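Local coordinates for hemolysin activator protein CdiB (Acinetobacter baumannii ACICU, PDB 6WIL) that probably exports its partner toxin across the outer membrane in contact-dependent growth inhibition, as a TpsB transporter of the Omp85 superfamily, at residues V499-W503 and R514-S519; R460-R464 and Y479-E483. All blocks are in the same frame, centred on the assembly; numbering follows the deposited sequence.

In the fold
Both contacts belong to one region of the 16-strand barrel. Contact 1 joins strands 493-505 and 515-526 in a hairpin of the wall; contact 2 presses the 460-464 loop against strand 476-487, the neighbour of strand 493-505. Their centres lie about 7 Å apart. A salt bridge from Arg464 NE to Asp500 OD2 (2.8 Å) links them, tying the VRGF sequence of the loop to the wall strand, and Val499 N probably hydrogen-bonds Gln482 O, also at 2.8 Å. Packing adds to it, with Gln501 O 3.2 Å from Tyr479 CB. The detergent C8E lies against Trp503 of contact 1, while the side chain of Tyr479 in contact 2 is about 9 Å from it.

Contact 1 (V499-W503 and R514-S519); sequences VDQGW and RYLLGS. With C8E ((hydroxyethyloxy)tri(ethyloxy)octane), chain D.
Leu516 O takes a hydrogen bond from the N-H of Gly502 (N 3.1 Å away) and a weaker CA-H...O contact from Gln501 (CA at 3.3 Å). Gly502 O receives Leu516 N in return, and Asp500 and Gly518 form the next hydrogen-bonded pair. On the face carrying Gln501, Trp503, Tyr515 and Leu517, the Trp503 and Tyr515 side chains lie alongside each other. Their planes are inclined at 57°, so this is an oblique aromatic pair, and Trp503 NE1 meets the Tyr515 ring tightly at its edge, 3.1 Å from CD1. These antiparallel strands form a hairpin in the wall of the transmembrane beta-barrel, and detergent C8E lies over one face of the Trp503 ring, with C17 3.8 Å above its plane, toward the rim. Tyr515 has CG anti to its own N (chi1 -175°), which carries the phenol across to Gln501; OH donates to OE1, though the modelled 2.5 Å is doubtfully short. Beside it, Leu517 CD1 bridges Gln501 CG at 3.6 Å and Val499 CG1 at 3.8 Å. Asp500, on the other face with Leu516, sends its carboxylate to Arg464 of the inward-folded loop.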
loop_
_atom_site.group_PDB
_atom_site.type_symbol
_atom_site.label_atom_id
_atom_site.label_comp_id
_atom_site.label_asym_id
_atom_site.label_seq_id
_atom_site.Cartn_x
_atom_site.Cartn_y
_atom_site.Cartn_z
ATOM N N VAL A 499 -7.927 -20.363 7.031
ATOM C CA VAL A 499 -7.331 -20.865 8.265
ATOM C C VAL A 499 -6.451 -19.763 8.839
ATOM O O VAL A 499 -5.487 -19.337 8.190
ATOM C CB VAL A 499 -6.509 -22.145 8.039
ATOM C CG1 VAL A 499 -5.871 -22.596 9.345
ATOM C CG2 VAL A 499 -7.381 -23.250 7.455
ATOM N N ASP A 500 -6.776 -19.308 10.047
ATOM C CA ASP A 500 -6.072 -18.216 10.703
ATOM C C ASP A 500 -5.417 -18.705 11.989
ATOM O O ASP A 500 -5.812 -19.721 12.566
ATOM C CB ASP A 500 -7.020 -17.052 11.023
ATOM C CG ASP A 500 -7.640 -16.439 9.778
ATOM O OD1 ASP A 500 -7.318 -16.887 8.657
ATOM O OD2 ASP A 500 -8.450 -15.501 9.924
ATOM N N GLN A 501 -4.414 -17.953 12.443
ATOM C CA GLN A 501 -3.640 -18.292 13.630
ATOM C C GLN A 501 -3.189 -17.014 14.321
ATOM O O GLN A 501 -2.726 -16.082 13.663
ATOM C CB GLN A 501 -2.405 -19.135 13.289
ATOM C CG GLN A 501 -2.700 -20.528 12.778
ATOM C CD GLN A 501 -1.447 -21.259 12.343
ATOM O OE1 GLN A 501 -0.781 -21.912 13.149
ATOM N NE2 GLN A 501 -1.116 -21.150 11.062
ATOM N N GLY A 502 -3.303 -16.988 15.643
ATOM C CA GLY A 502 -2.828 -15.863 16.423
ATOM C C GLY A 502 -1.900 -16.308 17.534
ATOM O O GLY A 502 -1.997 -17.422 18.049
ATOM N N TRP A 503 -0.989 -15.406 17.902
ATOM C CA TRP A 503 -0.016 -15.645 18.962
ATOM C C TRP A 503 0.113 -14.393 19.814
ATOM O O TRP A 503 0.232 -13.290 19.276
ATOM C CB TRP A 503 1.363 -16.006 18.398
ATOM C CG TRP A 503 1.467 -17.348 17.771
ATOM C CD1 TRP A 503 1.693 -18.531 18.405
ATOM C CD2 TRP A 503 1.381 -17.650 16.375
ATOM N NE1 TRP A 503 1.746 -19.555 17.493
ATOM C CE2 TRP A 503 1.555 -19.042 16.238
ATOM C CE3 TRP A 503 1.169 -16.881 15.228
ATOM C CZ2 TRP A 503 1.520 -19.681 15.002
ATOM C CZ3 TRP A 503 1.135 -17.517 14.001
ATOM C CH2 TRP A 503 1.310 -18.903 13.898
ATOM N N ARG A 514 -1.889 -18.670 24.798
ATOM C CA ARG A 514 -1.138 -17.836 23.877
ATOM C C ARG A 514 -1.406 -18.153 22.411
ATOM O O ARG A 514 -0.738 -17.587 21.540
ATOM C CB ARG A 514 0.360 -17.974 24.165
ATOM C CG ARG A 514 0.710 -18.035 25.647
ATOM C CD ARG A 514 2.215 -18.153 25.849
ATOM N NE ARG A 514 2.763 -19.346 25.207
ATOM C CZ ARG A 514 4.033 -19.731 25.295
ATOM N NH1 ARG A 514 4.438 -20.829 24.673
ATOM N NH2 ARG A 514 4.897 -19.018 26.005
ATOM N N TYR A 515 -2.356 -19.034 22.110
ATOM C CA TYR A 515 -2.516 -19.519 20.748
ATOM C C TYR A 515 -3.986 -19.687 20.393
ATOM O O TYR A 515 -4.785 -20.160 21.206
ATOM C CB TYR A 515 -1.785 -20.848 20.549
ATOM C CG TYR A 515 -1.822 -21.346 19.126
ATOM C CD1 TYR A 515 -0.963 -20.826 18.171
ATOM C CD2 TYR A 515 -2.716 -22.335 18.734
ATOM C CE1 TYR A 515 -0.984 -21.274 16.866
ATOM C CE2 TYR A 515 -2.747 -22.790 17.425
ATOM C CZ TYR A 515 -1.877 -22.254 16.496
ATOM O OH TYR A 515 -1.893 -22.694 15.191
ATOM N N LEU A 516 -4.328 -19.305 19.164
ATOM C CA LEU A 516 -5.662 -19.489 18.613
ATOM C C LEU A 516 -5.549 -20.060 17.208
ATOM O O LEU A 516 -4.656 -19.684 16.445
ATOM C CB LEU A 516 -6.449 -18.173 18.572
ATOM C CG LEU A 516 -7.011 -17.650 19.894
ATOM C CD1 LEU A 516 -7.698 -16.309 19.699
ATOM C CD2 LEU A 516 -7.963 -18.658 20.516
ATOM N N LEU A 517 -6.458 -20.973 16.877
ATOM C CA LEU A 517 -6.546 -21.542 15.538
ATOM C C LEU A 517 -8.015 -21.633 15.162
ATOM O O LEU A 517 -8.776 -22.367 15.799
ATOM C CB LEU A 517 -5.888 -22.924 15.468
ATOM C CG LEU A 517 -6.063 -23.672 14.142
ATOM C CD1 LEU A 517 -5.173 -23.094 13.058
ATOM C CD2 LEU A 517 -5.814 -25.163 14.308
ATOM N N GLY A 518 -8.410 -20.879 14.141
ATOM C CA GLY A 518 -9.776 -20.914 13.657
ATOM C C GLY A 518 -9.843 -21.235 12.180
ATOM O O GLY A 518 -8.839 -21.119 11.468
ATOM N N SER A 519 -11.014 -21.649 11.705
ATOM C CA SER A 519 -11.198 -21.957 10.296
ATOM C C SER A 519 -12.541 -21.411 9.838
ATOM O O SER A 519 -13.496 -21.335 10.615
ATOM C CB SER A 519 -11.114 -23.463 10.025
ATOM O OG SER A 519 -11.009 -23.719 8.635
HETATM C C1 C8E D . 12.228 -5.034 13.753
HETATM C C2 C8E D . 10.856 -5.356 14.342
HETATM C C3 C8E D . 9.795 -5.325 13.242
HETATM C C4 C8E D . 8.438 -5.703 13.832
HETATM C C5 C8E D . 8.437 -7.183 14.206
HETATM C C6 C8E D . 7.162 -7.498 14.982
HETATM C C7 C8E D . 6.752 -8.943 14.715
HETATM C C8 C8E D . 7.319 -9.849 15.805
HETATM O O9 C8E D . 6.253 -10.475 16.460
HETATM C C10 C8E D . 6.628 -11.323 17.508
HETATM C C11 C8E D . 5.386 -11.720 18.305
HETATM O O12 C8E D . 5.396 -13.101 18.534
HETATM C C13 C8E D . 4.440 -13.535 19.461
HETATM C C14 C8E D . 4.563 -15.046 19.660
HETATM O O15 C8E D . 5.133 -15.639 18.526
HETATM C C16 C8E D . 5.164 -17.038 18.571
HETATM C C17 C8E D . 5.301 -17.610 17.158
HETATM O O18 C8E D . 6.551 -17.277 16.619
HETATM C C19 C8E D . 6.893 -18.012 15.477
HETATM C C20 C8E D . 7.135 -17.069 14.298
HETATM O O21 C8E D . 8.122 -16.132 14.629
#

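Contact 2 (R460-R464 and Y479-E483); sequences RYSVR and YVQQE
This is a loop-to-strand contact in which the 460-464 loop, folded into the barrel, rests on the inner face of strand 476-487 through side chains, the loop backbone and one water. Its charged end is a salt bridge between Arg464 and Glu483. Arg464 NH2 lies 3.0 Å from Glu483 OE1 and its N-H points there almost straight (169°); the carboxylate oxygen sits in the guanidinium plane, with the two flat groups turned 54° apart. Arg464 NE is salt-bridged to Asp500 of strand 493-505. A bend at chi3 (-68°) in the arginine chain brings NH1 to 3.6 Å from Gln481 CB. At the other end the loop backbone lies over one face of the Tyr479 ring: Ser462 O is 3.4 Å from CG, and Ser462 CA makes a CH-pi contact 4.1 Å from the ring centroid. A water donates to Tyr461 O at 2.8 Å and also hydrogen-bonds Tyr479 OH at 3.2 Å. Arg464 belongs to the VRGF sequence of the inward-folded loop that characterises Omp85 and TpsB transporters. Glu483 OE1 is also salt-bridged to Arg524 of strand 515-526, so it is shared by two arginines, probably favouring the charged carboxylate. Strand 476-487 is itself paired with strands 432-444 and 493-505, while the Tyr461 side chain turns to helix 8-27, leaving the loop between that helix and the barrel wall.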
loop_
_atom_site.group_PDB
_atom_site.type_symbol
_atom_site.label_atom_id
_atom_site.label_comp_id
_atom_site.label_asym_id
_atom_site.label_seq_id
_atom_site.Cartn_x
_atom_site.Cartn_y
_atom_site.Cartn_z
ATOM N N ARG A 460 -13.220 -11.277 13.850
ATOM C CA ARG A 460 -13.192 -11.192 12.392
ATOM C C ARG A 460 -11.950 -10.492 11.850
ATOM O O ARG A 460 -11.647 -10.633 10.662
ATOM C CB ARG A 460 -14.444 -10.470 11.893
ATOM C CG ARG A 460 -14.363 -8.950 11.967
ATOM C CD ARG A 460 -15.741 -8.288 11.938
ATOM N NE ARG A 460 -16.255 -8.070 10.587
ATOM C CZ ARG A 460 -17.171 -8.835 10.002
ATOM N NH1 ARG A 460 -17.679 -9.875 10.649
ATOM N NH2 ARG A 460 -17.582 -8.558 8.770
ATOM N N TYR A 461 -11.235 -9.730 12.670
ATOM C CA TYR A 461 -10.104 -8.955 12.183
ATOM C C TYR A 461 -8.765 -9.566 12.543
ATOM O O TYR A 461 -7.738 -9.155 11.991
ATOM C CB TYR A 461 -10.151 -7.527 12.736
ATOM C CG TYR A 461 -11.413 -6.776 12.414
ATOM C CD1 TYR A 461 -11.682 -6.351 11.117
ATOM C CD2 TYR A 461 -12.328 -6.460 13.411
ATOM C CE1 TYR A 461 -12.838 -5.646 10.821
ATOM C CE2 TYR A 461 -13.486 -5.753 13.123
ATOM C CZ TYR A 461 -13.738 -5.349 11.829
ATOM O OH TYR A 461 -14.891 -4.646 11.539
ATOM N N SER A 462 -8.746 -10.510 13.453
ATOM C CA SER A 462 -7.476 -11.056 13.900
ATOM C C SER A 462 -7.358 -12.549 13.689
ATOM O O SER A 462 -6.451 -12.977 12.989
ATOM C CB SER A 462 -7.250 -10.716 15.395
ATOM O OG SER A 462 -8.415 -10.858 16.162
ATOM N N VAL A 463 -8.263 -13.348 14.268
ATOM C CA VAL A 463 -8.331 -14.777 13.969
ATOM C C VAL A 463 -9.766 -15.191 13.659
ATOM O O VAL A 463 -10.601 -15.272 14.564
ATOM C CB VAL A 463 -7.775 -15.619 15.131
ATOM C CG1 VAL A 463 -7.738 -17.088 14.741
ATOM C CG2 VAL A 463 -6.407 -15.105 15.542
ATOM N N ARG A 464 -10.066 -15.472 12.391
ATOM C CA ARG A 464 -11.440 -15.788 12.018
ATOM C C ARG A 464 -11.870 -17.140 12.590
ATOM O O ARG A 464 -11.048 -17.996 12.932
ATOM C CB ARG A 464 -11.606 -15.778 10.498
ATOM C CG ARG A 464 -11.805 -14.387 9.917
ATOM C CD ARG A 464 -11.698 -14.408 8.409
ATOM N NE ARG A 464 -10.337 -14.715 7.984
ATOM C CZ ARG A 464 -9.956 -14.847 6.718
ATOM N NH1 ARG A 464 -8.692 -15.126 6.437
ATOM N NH2 ARG A 464 -10.835 -14.700 5.734
ATOM N N TYR A 479 -0.487 -12.354 14.013
ATOM C CA TYR A 479 -1.408 -13.315 13.429
ATOM C C TYR A 479 -1.079 -13.511 11.959
ATOM O O TYR A 479 -0.521 -12.626 11.305
ATOM C CB TYR A 479 -2.891 -12.907 13.595
ATOM C CG TYR A 479 -3.332 -11.620 12.922
ATOM C CD1 TYR A 479 -3.458 -11.531 11.537
ATOM C CD2 TYR A 479 -3.685 -10.511 13.681
ATOM C CE1 TYR A 479 -3.878 -10.360 10.927
ATOM C CE2 TYR A 479 -4.108 -9.337 13.082
ATOM C CZ TYR A 479 -4.205 -9.268 11.706
ATOM O OH TYR A 479 -4.629 -8.103 11.111
ATOM N N VAL A 480 -1.421 -14.689 11.449
ATOM C CA VAL A 480 -1.307 -14.981 10.030
ATOM C C VAL A 480 -2.639 -15.549 9.560
ATOM O O VAL A 480 -3.094 -16.586 10.061
ATOM C CB VAL A 480 -0.147 -15.942 9.717
ATOM C CG1 VAL A 480 -0.150 -17.135 10.658
ATOM C CG2 VAL A 480 -0.212 -16.387 8.267
ATOM N N GLN A 481 -3.277 -14.850 8.630
ATOM C CA GLN A 481 -4.505 -15.303 8.002
ATOM C C GLN A 481 -4.172 -15.909 6.647
ATOM O O GLN A 481 -3.401 -15.334 5.873
ATOM C CB GLN A 481 -5.490 -14.144 7.833
ATOM C CG GLN A 481 -5.891 -13.478 9.138
ATOM C CD GLN A 481 -6.562 -12.134 8.924
ATOM O OE1 GLN A 481 -6.227 -11.397 7.997
ATOM N NE2 GLN A 481 -7.519 -11.812 9.786
ATOM N N GLN A 482 -4.744 -17.075 6.367
ATOM C CA GLN A 482 -4.532 -17.743 5.092
ATOM C C GLN A 482 -5.873 -18.120 4.490
ATOM O O GLN A 482 -6.802 -18.503 5.208
ATOM C CB GLN A 482 -3.648 -18.984 5.244
ATOM C CG GLN A 482 -2.182 -18.654 5.438
ATOM C CD GLN A 482 -1.311 -19.889 5.473
ATOM O OE1 GLN A 482 -0.579 -20.173 4.526
ATOM N NE2 GLN A 482 -1.384 -20.631 6.570
ATOM N N GLU A 483 -5.968 -18.015 3.169
ATOM C CA GLU A 483 -7.246 -18.166 2.493
ATOM C C GLU A 483 -7.009 -18.577 1.048
ATOM O O GLU A 483 -6.081 -18.087 0.400
ATOM C CB GLU A 483 -8.049 -16.861 2.557
ATOM C CG GLU A 483 -9.299 -16.829 1.697
ATOM C CD GLU A 483 -9.942 -15.457 1.686
ATOM O OE1 GLU A 483 -10.316 -14.971 2.775
ATOM O OE2 GLU A 483 -10.052 -14.856 0.596
HETATM O O HOH W 1 -7.364 -7.988 9.463
#